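Local coordinates for conserved uncharacterized protein (predicted phosphoesterase COG0622) (Streptococcus pneumoniae, PDB 3CK2), which is a predicted metallophosphoesterase of the calcineurin-like superfamily that holds two manganese ions and probably hydrolyses phosphate esters, its natural substrate being unknown, at residues A[4-9]-A[147-152]; A[44-49]-A[62-67]; A[117-122]-A[155-160]. All blocks are in the same frame, centred on the assembly; numbering follows the deposited sequence.

Contact 1: A[4-9]-A[147-152]; sequences MAKQTI and RVEIDD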
loop_
_atom_site.group_PDB
_atom_site.type_symbol
_atom_site.label_atom_id
_atom_site.label_comp_id
_atom_site.label_asym_id
_atom_site.label_seq_id
_atom_site.Cartn_x
_atom_site.Cartn_y
_atom_site.Cartn_z
HETATM N N MSE A 4 22.835 1.230 -0.081
HETATM C CA MSE A 4 21.797 2.008 -0.784
HETATM C C MSE A 4 21.334 3.148 0.095
HETATM O O MSE A 4 21.444 3.055 1.314
HETATM C CB MSE A 4 20.588 1.133 -1.140
HETATM C CG MSE A 4 19.742 0.741 0.065
HETATM SE SE MSE A 4 18.186 -0.311 -0.352
HETATM C CE MSE A 4 16.927 1.177 -0.442
ATOM N N ALA A 5 20.826 4.217 -0.514
ATOM C CA ALA A 5 20.287 5.327 0.261
ATOM C C ALA A 5 18.903 4.905 0.722
ATOM O O ALA A 5 18.213 4.161 0.028
ATOM C CB ALA A 5 20.239 6.641 -0.551
ATOM N N LYS A 6 18.520 5.365 1.909
ATOM C CA LYS A 6 17.267 4.985 2.521
ATOM C C LYS A 6 16.115 5.524 1.691
ATOM O O LYS A 6 16.201 6.610 1.128
ATOM C CB LYS A 6 17.193 5.492 3.961
ATOM C CG LYS A 6 15.927 5.075 4.702
ATOM C CD LYS A 6 16.062 5.238 6.216
ATOM C CE LYS A 6 14.802 5.899 6.820
ATOM N NZ LYS A 6 14.951 7.375 7.124
ATOM N N GLN A 7 15.061 4.718 1.575
ATOM C CA GLN A 7 13.849 5.103 0.882
ATOM C C GLN A 7 12.707 5.116 1.882
ATOM O O GLN A 7 12.767 4.459 2.931
ATOM C CB GLN A 7 13.533 4.109 -0.224
ATOM C CG GLN A 7 14.598 3.989 -1.302
ATOM C CD GLN A 7 14.394 2.764 -2.170
ATOM O OE1 GLN A 7 13.824 1.764 -1.730
ATOM N NE2 GLN A 7 14.844 2.835 -3.395
ATOM N N THR A 8 11.701 5.918 1.565
ATOM C CA THR A 8 10.473 5.990 2.320
ATOM C C THR A 8 9.331 5.936 1.307
ATOM O O THR A 8 9.336 6.663 0.312
ATOM C CB THR A 8 10.371 7.281 3.151
ATOM O OG1 THR A 8 11.458 7.328 4.065
ATOM C CG2 THR A 8 9.017 7.350 3.903
ATOM N N ILE A 9 8.377 5.042 1.546
ATOM C CA ILE A 9 7.172 5.008 0.735
ATOM C C ILE A 9 5.967 5.172 1.653
ATOM O O ILE A 9 6.017 4.849 2.854
ATOM C CB ILE A 9 7.085 3.706 -0.161
ATOM C CG1 ILE A 9 6.933 2.441 0.707
ATOM C CG2 ILE A 9 8.294 3.636 -1.164
ATOM C CD1 ILE A 9 6.563 1.197 -0.089
ATOM N N ARG A 147 3.493 3.802 6.379
ATOM C CA ARG A 147 4.819 4.261 5.965
ATOM C C ARG A 147 5.818 3.098 6.039
ATOM O O ARG A 147 5.918 2.430 7.077
ATOM C CB ARG A 147 5.294 5.386 6.871
ATOM C CG ARG A 147 6.645 5.917 6.464
ATOM C CD ARG A 147 7.103 7.042 7.364
ATOM N NE ARG A 147 7.224 6.573 8.744
ATOM C CZ ARG A 147 7.153 7.352 9.829
ATOM N NH1 ARG A 147 6.954 8.656 9.730
ATOM N NH2 ARG A 147 7.261 6.821 11.029
ATOM N N VAL A 148 6.538 2.853 4.952
ATOM C CA VAL A 148 7.633 1.882 4.955
ATOM C C VAL A 148 8.982 2.601 4.733
ATOM O O VAL A 148 9.126 3.377 3.785
ATOM C CB VAL A 148 7.454 0.743 3.886
ATOM C CG1 VAL A 148 8.548 -0.349 4.073
ATOM C CG2 VAL A 148 6.026 0.141 3.931
ATOM N N GLU A 149 9.949 2.333 5.614
ATOM C CA GLU A 149 11.333 2.789 5.408
ATOM C C GLU A 149 12.218 1.619 4.983
ATOM O O GLU A 149 12.162 0.524 5.547
ATOM C CB GLU A 149 11.824 3.527 6.636
ATOM C CG GLU A 149 10.835 4.651 6.925
ATOM C CD GLU A 149 11.290 5.634 7.962
ATOM O OE1 GLU A 149 11.429 5.207 9.133
ATOM O OE2 GLU A 149 11.490 6.830 7.590
ATOM N N ILE A 150 12.951 1.826 3.895
ATOM C CA ILE A 150 13.651 0.728 3.239
ATOM C C ILE A 150 15.115 1.046 3.191
ATOM O O ILE A 150 15.487 2.107 2.722
ATOM C CB ILE A 150 13.149 0.443 1.764
ATOM C CG1 ILE A 150 11.622 0.223 1.693
ATOM C CG2 ILE A 150 13.904 -0.743 1.158
ATOM C CD1 ILE A 150 10.898 1.233 0.829
ATOM N N ASP A 151 15.940 0.134 3.688
ATOM C CA ASP A 151 17.369 0.158 3.361
ATOM C C ASP A 151 17.896 -1.278 3.214
ATOM O O ASP A 151 17.096 -2.225 3.210
ATOM C CB ASP A 151 18.181 1.044 4.326
ATOM C CG ASP A 151 18.286 0.483 5.729
ATOM O OD1 ASP A 151 17.751 -0.580 6.037
ATOM O OD2 ASP A 151 18.941 1.138 6.556
ATOM N N ASP A 152 19.210 -1.435 3.041
ATOM C CA ASP A 152 19.787 -2.766 2.800
ATOM C C ASP A 152 19.567 -3.763 3.939
ATOM O O ASP A 152 19.501 -4.953 3.696
ATOM C CB ASP A 152 21.281 -2.664 2.459
ATOM C CG ASP A 152 21.519 -2.218 1.013
ATOM O OD1 ASP A 152 20.819 -2.708 0.098
ATOM O OD2 ASP A 152 22.402 -1.368 0.785
HETATM O O HOH W 1 21.190 0.412 3.069
#
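The carboxylate of Asp152 is overlaid on one face by selenomethionine Met4, whose CG stands about equally far from both oxygens, 3.5 Å from Asp152 OD2. From the same side the amide of Met4 reaches that oxygen, Met4 N to Asp152 OD2 2.8 Å, an almost straight bond on the syn side but 33° out of the carboxylate plane. With CG lodged between the backbone N and the carbonyl carbon (chi1 72°), Met4 runs back over the second segment and sets CE 3.9 Å from Ile150 CG2. A water joins Met4 O to Asp152 N beside this end. The other carboxylate, that of Glu149, is also met from above its plane: Lys6 CE and NZ lie over it, and the salt bridge from Lys6 NZ to Glu149 OE2 is long at 3.5 Å. Beyond Lys6 the backbones form a regular antiparallel pair. Gln7 with Ile150 and Ile9 with Val148 are hydrogen-bonded pairs, Ile9 N to Val148 O being 2.9 Å, and Thr8 with Glu149 is the non-hydrogen-bonded pair between them. Ile9 CG1 rests alongside Val148 CB at 3.6 Å. The side-chain amide of Gln7 has OE1 beside Ile150 CB, but its hydrogen bonds go to Thr78 OG1 and Leu75 O. Strand 7-12, which leads toward metal ligands Asp14 and His16, sits between strands 35-38 and 145-150. The face carrying Ile9, Val148 and Ile150 packs on strands 78-83 and 125-130 of the second sheet, while strand 154-160 flanks strand 145-150 on its other side.

Contact 2: A[44-49]-A[62-67]; sequences LRPDSP and DFYAGY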
loop_
_atom_site.group_PDB
_atom_site.type_symbol
_atom_site.label_atom_id
_atom_site.label_comp_id
_atom_site.label_asym_id
_atom_site.label_seq_id
_atom_site.Cartn_x
_atom_site.Cartn_y
_atom_site.Cartn_z
ATOM N N LEU A 44 -12.905 6.965 -6.994
ATOM C CA LEU A 44 -12.591 8.182 -7.721
ATOM C C LEU A 44 -12.333 7.837 -9.183
ATOM O O LEU A 44 -12.108 6.674 -9.531
ATOM C CB LEU A 44 -11.353 8.892 -7.106
ATOM C CG LEU A 44 -11.368 9.225 -5.611
ATOM C CD1 LEU A 44 -10.090 9.996 -5.196
ATOM C CD2 LEU A 44 -12.654 9.968 -5.168
ATOM N N ARG A 45 -12.382 8.868 -10.016
ATOM C CA ARG A 45 -11.986 8.786 -11.415
ATOM C C ARG A 45 -10.476 8.671 -11.593
ATOM O O ARG A 45 -9.725 9.316 -10.857
ATOM C CB ARG A 45 -12.487 10.002 -12.145
ATOM C CG ARG A 45 -13.969 9.945 -12.325
ATOM C CD ARG A 45 -14.565 11.299 -12.522
ATOM N NE ARG A 45 -14.173 11.887 -13.791
ATOM C CZ ARG A 45 -14.626 11.494 -14.974
ATOM N NH1 ARG A 45 -15.464 10.467 -15.085
ATOM N NH2 ARG A 45 -14.214 12.129 -16.051
ATOM N N PRO A 46 -10.033 7.764 -12.497
ATOM C CA PRO A 46 -8.602 7.586 -12.835
ATOM C C PRO A 46 -7.934 8.833 -13.397
ATOM O O PRO A 46 -6.754 8.999 -13.234
ATOM C CB PRO A 46 -8.599 6.471 -13.895
ATOM C CG PRO A 46 -9.902 5.792 -13.766
ATOM C CD PRO A 46 -10.886 6.766 -13.165
ATOM N N ASP A 47 -8.707 9.703 -14.016
ATOM C CA ASP A 47 -8.192 10.983 -14.491
ATOM C C ASP A 47 -8.246 12.093 -13.442
ATOM O O ASP A 47 -7.914 13.215 -13.752
ATOM C CB ASP A 47 -8.920 11.426 -15.772
ATOM C CG ASP A 47 -10.392 11.719 -15.550
ATOM O OD1 ASP A 47 -10.875 11.747 -14.383
ATOM O OD2 ASP A 47 -11.070 11.949 -16.565
ATOM N N SER A 48 -8.641 11.789 -12.202
ATOM C CA SER A 48 -8.533 12.780 -11.132
ATOM C C SER A 48 -7.104 13.328 -11.014
ATOM O O SER A 48 -6.121 12.565 -11.014
ATOM C CB SER A 48 -8.947 12.224 -9.782
ATOM O OG SER A 48 -8.977 13.256 -8.813
ATOM N N PRO A 49 -6.984 14.659 -10.895
ATOM C CA PRO A 49 -5.663 15.239 -10.643
ATOM C C PRO A 49 -5.106 14.923 -9.269
ATOM O O PRO A 49 -3.937 15.167 -9.036
ATOM C CB PRO A 49 -5.886 16.742 -10.822
ATOM C CG PRO A 49 -7.341 16.948 -10.623
ATOM C CD PRO A 49 -8.040 15.689 -11.010
ATOM N N ASP A 62 -14.023 -0.004 -7.813
ATOM C CA ASP A 62 -13.648 0.987 -8.804
ATOM C C ASP A 62 -14.248 0.557 -10.133
ATOM O O ASP A 62 -13.866 -0.489 -10.673
ATOM C CB ASP A 62 -12.107 1.091 -8.936
ATOM C CG ASP A 62 -11.454 1.724 -7.724
ATOM O OD1 ASP A 62 -12.068 2.634 -7.159
ATOM O OD2 ASP A 62 -10.322 1.342 -7.356
ATOM N N PHE A 63 -15.198 1.330 -10.645
ATOM C CA PHE A 63 -15.992 0.890 -11.788
ATOM C C PHE A 63 -15.568 1.530 -13.102
ATOM O O PHE A 63 -15.778 0.944 -14.145
ATOM C CB PHE A 63 -17.481 1.070 -11.517
ATOM C CG PHE A 63 -17.968 0.250 -10.348
ATOM C CD1 PHE A 63 -17.882 -1.133 -10.372
ATOM C CD2 PHE A 63 -18.485 0.846 -9.222
ATOM C CE1 PHE A 63 -18.324 -1.898 -9.290
ATOM C CE2 PHE A 63 -18.934 0.065 -8.138
ATOM C CZ PHE A 63 -18.839 -1.285 -8.175
ATOM N N TYR A 64 -14.923 2.694 -13.016
ATOM C CA TYR A 64 -14.379 3.390 -14.151
ATOM C C TYR A 64 -13.202 2.623 -14.739
ATOM O O TYR A 64 -12.302 2.086 -13.996
ATOM C CB TYR A 64 -13.860 4.792 -13.786
ATOM C CG TYR A 64 -14.738 5.680 -12.945
ATOM C CD1 TYR A 64 -15.776 6.391 -13.502
ATOM C CD2 TYR A 64 -14.453 5.885 -11.601
ATOM C CE1 TYR A 64 -16.555 7.236 -12.748
ATOM C CE2 TYR A 64 -15.229 6.742 -10.826
ATOM C CZ TYR A 64 -16.278 7.410 -11.408
ATOM O OH TYR A 64 -17.049 8.264 -10.642
ATOM N N ALA A 65 -13.191 2.618 -16.072
ATOM C CA ALA A 65 -12.061 2.139 -16.862
ATOM C C ALA A 65 -10.840 3.033 -16.606
ATOM O O ALA A 65 -10.962 4.257 -16.388
ATOM C CB ALA A 65 -12.432 2.125 -18.371
ATOM N N GLY A 66 -9.660 2.418 -16.622
ATOM C CA GLY A 66 -8.408 3.154 -16.627
ATOM C C GLY A 66 -7.455 2.907 -15.478
ATOM O O GLY A 66 -6.369 3.484 -15.457
ATOM N N TYR A 67 -7.851 2.101 -14.497
ATOM C CA TYR A 67 -6.926 1.714 -13.456
ATOM C C TYR A 67 -6.304 0.388 -13.854
ATOM O O TYR A 67 -7.021 -0.509 -14.318
ATOM C CB TYR A 67 -7.609 1.566 -12.089
ATOM C CG TYR A 67 -8.049 2.847 -11.422
ATOM C CD1 TYR A 67 -7.128 3.777 -10.968
ATOM C CD2 TYR A 67 -9.414 3.085 -11.168
ATOM C CE1 TYR A 67 -7.547 4.955 -10.317
ATOM C CE2 TYR A 67 -9.848 4.230 -10.518
ATOM C CZ TYR A 67 -8.910 5.172 -10.089
ATOM O OH TYR A 67 -9.352 6.289 -9.436
HETATM O O HOH W 2 -13.343 4.265 -8.951
#
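Pro46 sets its ring against two tyrosines at different angles. It crosses Tyr67 at about a right angle, its CG standing over one ring face, 3.8 Å from the Tyr67 centroid in a CH-pi contact; toward Tyr64 it slants, with Pro46 CD 3.6 Å from Tyr64 CB. Arg45 repeats the CH-pi contact on the Tyr64 ring, placing CG over a face at 3.7 Å from the centroid. Its chain then bends at chi3, and the guanidinium stands 89° to the ring plane instead of stacking; NH2 turns to Asp47 OD2 in a salt bridge within the loop. Tyr67 OH donates to Leu44 O over 2.8 Å, arriving from above the carbonyl plane with a C=O...donor angle of only 108°. A water donates to the same oxygen and to Asp62 OD1, tying the two loops together a second time. Pro46 follows Arg45 in a type I turn from Arg45 to Ser48, closed by the hydrogen bond from Ser48 N to Arg45 O. These loops follow strands 35-38 and 54-56, at one margin of the six-stranded sheet. The rings of Trp51 and Tyr67 meet with their planes about 85° apart, and Asp62 OD2 accepts from the backbone of Asp41, the aspartate shared by both manganese ions.

Contact 3: A[117-122]-A[155-160]; sequences PSAWLE and FKVDFL. With SRT (S,R meso-tartaric acid), chain F.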
loop_
_atom_site.group_PDB
_atom_site.type_symbol
_atom_site.label_atom_id
_atom_site.label_comp_id
_atom_site.label_asym_id
_atom_site.label_seq_id
_atom_site.Cartn_x
_atom_site.Cartn_y
_atom_site.Cartn_z
ATOM N N PRO A 117 -5.017 -3.693 8.583
ATOM C CA PRO A 117 -3.555 -3.451 8.483
ATOM C C PRO A 117 -2.702 -4.696 8.761
ATOM O O PRO A 117 -2.933 -5.369 9.741
ATOM C CB PRO A 117 -3.301 -2.401 9.583
ATOM C CG PRO A 117 -4.368 -2.668 10.594
ATOM C CD PRO A 117 -5.590 -3.032 9.774
ATOM N N SER A 118 -1.725 -4.980 7.923
ATOM C CA SER A 118 -0.833 -6.133 8.077
ATOM C C SER A 118 0.517 -5.910 7.458
ATOM O O SER A 118 0.641 -5.320 6.398
ATOM C CB SER A 118 -1.415 -7.346 7.390
ATOM O OG SER A 118 -2.767 -7.350 7.612
ATOM N N ALA A 119 1.537 -6.420 8.126
ATOM C CA ALA A 119 2.884 -6.421 7.589
ATOM C C ALA A 119 3.510 -7.771 7.997
ATOM O O ALA A 119 3.538 -8.123 9.163
ATOM C CB ALA A 119 3.668 -5.212 8.089
ATOM N N TRP A 120 3.883 -8.578 7.012
ATOM C CA TRP A 120 4.668 -9.772 7.279
ATOM C C TRP A 120 5.698 -10.040 6.222
ATOM O O TRP A 120 5.574 -9.592 5.098
ATOM C CB TRP A 120 3.809 -11.025 7.498
ATOM C CG TRP A 120 2.715 -11.315 6.544
ATOM C CD1 TRP A 120 2.823 -11.857 5.290
ATOM C CD2 TRP A 120 1.308 -11.172 6.805
ATOM N NE1 TRP A 120 1.559 -12.036 4.740
ATOM C CE2 TRP A 120 0.615 -11.620 5.649
ATOM C CE3 TRP A 120 0.564 -10.720 7.917
ATOM C CZ2 TRP A 120 -0.794 -11.628 5.570
ATOM C CZ3 TRP A 120 -0.840 -10.720 7.843
ATOM C CH2 TRP A 120 -1.504 -11.168 6.670
ATOM N N LEU A 121 6.727 -10.765 6.625
ATOM C CA LEU A 121 7.814 -11.173 5.742
ATOM C C LEU A 121 7.616 -12.676 5.457
ATOM O O LEU A 121 7.558 -13.503 6.385
ATOM C CB LEU A 121 9.163 -10.892 6.427
ATOM C CG LEU A 121 10.415 -10.714 5.585
ATOM C CD1 LEU A 121 10.365 -9.417 4.804
ATOM C CD2 LEU A 121 11.662 -10.770 6.453
ATOM N N GLU A 122 7.438 -13.019 4.187
ATOM C CA GLU A 122 7.356 -14.408 3.771
ATOM C C GLU A 122 8.280 -14.579 2.548
ATOM O O GLU A 122 8.169 -13.830 1.552
ATOM C CB GLU A 122 5.897 -14.764 3.463
ATOM C CG GLU A 122 5.652 -16.185 2.930
ATOM C CD GLU A 122 5.809 -17.297 3.968
ATOM O OE1 GLU A 122 5.818 -17.000 5.182
ATOM O OE2 GLU A 122 5.908 -18.478 3.556
ATOM N N PHE A 155 13.425 -3.447 6.489
ATOM C CA PHE A 155 12.149 -2.770 6.248
ATOM C C PHE A 155 11.595 -2.332 7.614
ATOM O O PHE A 155 11.495 -3.140 8.541
ATOM C CB PHE A 155 11.088 -3.697 5.655
ATOM C CG PHE A 155 11.438 -4.289 4.337
ATOM C CD1 PHE A 155 11.640 -3.482 3.226
ATOM C CD2 PHE A 155 11.501 -5.673 4.183
ATOM C CE1 PHE A 155 11.919 -4.038 1.992
ATOM C CE2 PHE A 155 11.800 -6.237 2.939
ATOM C CZ PHE A 155 11.997 -5.424 1.847
ATOM N N LYS A 156 11.214 -1.061 7.728
ATOM C CA LYS A 156 10.560 -0.567 8.937
ATOM C C LYS A 156 9.153 -0.145 8.535
ATOM O O LYS A 156 8.999 0.669 7.641
ATOM C CB LYS A 156 11.350 0.604 9.559
ATOM C CG LYS A 156 10.640 1.287 10.761
ATOM C CD LYS A 156 10.331 0.286 11.918
ATOM C CE LYS A 156 9.398 0.873 12.966
ATOM N NZ LYS A 156 9.877 2.227 13.348
ATOM N N VAL A 157 8.134 -0.738 9.160
ATOM C CA VAL A 157 6.728 -0.381 8.889
ATOM C C VAL A 157 6.046 0.289 10.091
ATOM O O VAL A 157 6.053 -0.232 11.204
ATOM C CB VAL A 157 5.906 -1.622 8.476
ATOM C CG1 VAL A 157 4.434 -1.237 8.210
ATOM C CG2 VAL A 157 6.602 -2.369 7.277
ATOM N N ASP A 158 5.494 1.473 9.855
ATOM C CA ASP A 158 4.637 2.148 10.826
ATOM C C ASP A 158 3.280 2.369 10.224
ATOM O O ASP A 158 3.165 2.671 9.040
ATOM C CB ASP A 158 5.206 3.497 11.190
ATOM C CG ASP A 158 6.435 3.391 12.062
ATOM O OD1 ASP A 158 6.368 2.873 13.210
ATOM O OD2 ASP A 158 7.481 3.797 11.561
ATOM N N PHE A 159 2.248 2.220 11.044
ATOM C CA PHE A 159 0.908 2.588 10.626
ATOM C C PHE A 159 0.513 3.943 11.202
ATOM O O PHE A 159 0.783 4.228 12.339
ATOM C CB PHE A 159 -0.079 1.482 10.992
ATOM C CG PHE A 159 0.164 0.207 10.240
ATOM C CD1 PHE A 159 -0.478 -0.039 9.058
ATOM C CD2 PHE A 159 1.047 -0.740 10.726
ATOM C CE1 PHE A 159 -0.245 -1.208 8.397
ATOM C CE2 PHE A 159 1.267 -1.921 10.061
ATOM C CZ PHE A 159 0.631 -2.147 8.891
ATOM N N LEU A 160 -0.101 4.775 10.357
ATOM C CA LEU A 160 -0.319 6.195 10.644
ATOM C C LEU A 160 -1.794 6.483 10.604
ATOM O O LEU A 160 -2.544 5.878 9.842
ATOM C CB LEU A 160 0.405 7.084 9.631
ATOM C CG LEU A 160 1.892 7.468 9.826
ATOM C CD1 LEU A 160 2.761 6.343 10.249
ATOM C CD2 LEU A 160 2.391 8.058 8.517
HETATM O O1 SRT F . 9.337 2.333 16.032
HETATM O O11 SRT F . 7.983 2.126 17.763
HETATM C C1 SRT F . 8.382 2.736 16.738
HETATM C C2 SRT F . 7.666 3.994 16.317
HETATM O O2 SRT F . 7.295 3.830 14.950
HETATM C C3 SRT F . 8.515 5.279 16.398
HETATM O O3 SRT F . 9.633 5.101 17.282
HETATM C C4 SRT F . 7.693 6.489 16.808
HETATM O O4 SRT F . 8.243 7.617 16.795
HETATM O O41 SRT F . 6.484 6.373 17.121
#
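Two beta-sheets lie face to face in the calcineurin-like fold, and here strand 117-122 of one runs antiparallel over strand 154-160 of the other, the axes of the two short segments approaching to 8.8 Å. The junction is made of apolar side chains. Pro117 CB comes obliquely to the Phe159 ring, 3.5 Å from Phe159 CE1. Ala119 CB faces both Val157 CG1, at 4.0 Å, and the edge of the Phe159 ring, whose CZ is 4.4 Å away. At the far end Leu121 crosses Phe155 at about a right angle, its CD1 touching the ring edge 4.0 Å from Phe155 CE2. Phe155, Val157 and Phe159 all turn to strand 117-122, whereas the intervening Lys156 and Asp158 project from the other face of their sheet and line the meso-tartrate pocket with Val166 and Ser171. Lys156 starts with CG opposite the backbone N (chi1 174°) and bends at chi2 and chi4, bringing NZ 2.7 Å from tartrate O1 in a hydrogen bond. The same NZ makes a weak, long salt bridge of 3.4 Å to Asp158 OD2. That oxygen is also paired with Arg147, and Ser171 OG bonds OD1, so the carboxylate is held by several groups. Leu128 of strand 125-130, next to strand 117-122 in its sheet, touches Ala119, Val157 and Phe159; Phe174 of strand 172-175, the other neighbour of 154-160 besides 145-150, packs on Ala119 and Leu121.

Contacts 1 and 3 share one sheet: strands 145-150 and 154-160 are neighbours, joined by a probable hydrogen bond from Glu149 N to Lys156 O and by packing of Ile150 on Phe155. Contact 1 pairs strands within that sheet through backbone bonds; one face is buried, while charged side chains lie on the face of Glu149 and at the exposed Asp152 end. Contact 3, the most internal, with four of seven touching residues buried and none exposed, joins the sheet to the second by apolar packing. Contact 2 is a loop-to-loop contact near the surface, linked to the manganese site through the second-shell residue Asp62. Its centre lies about 29 Å from that of contact 1 and about 27 Å from that of contact 3.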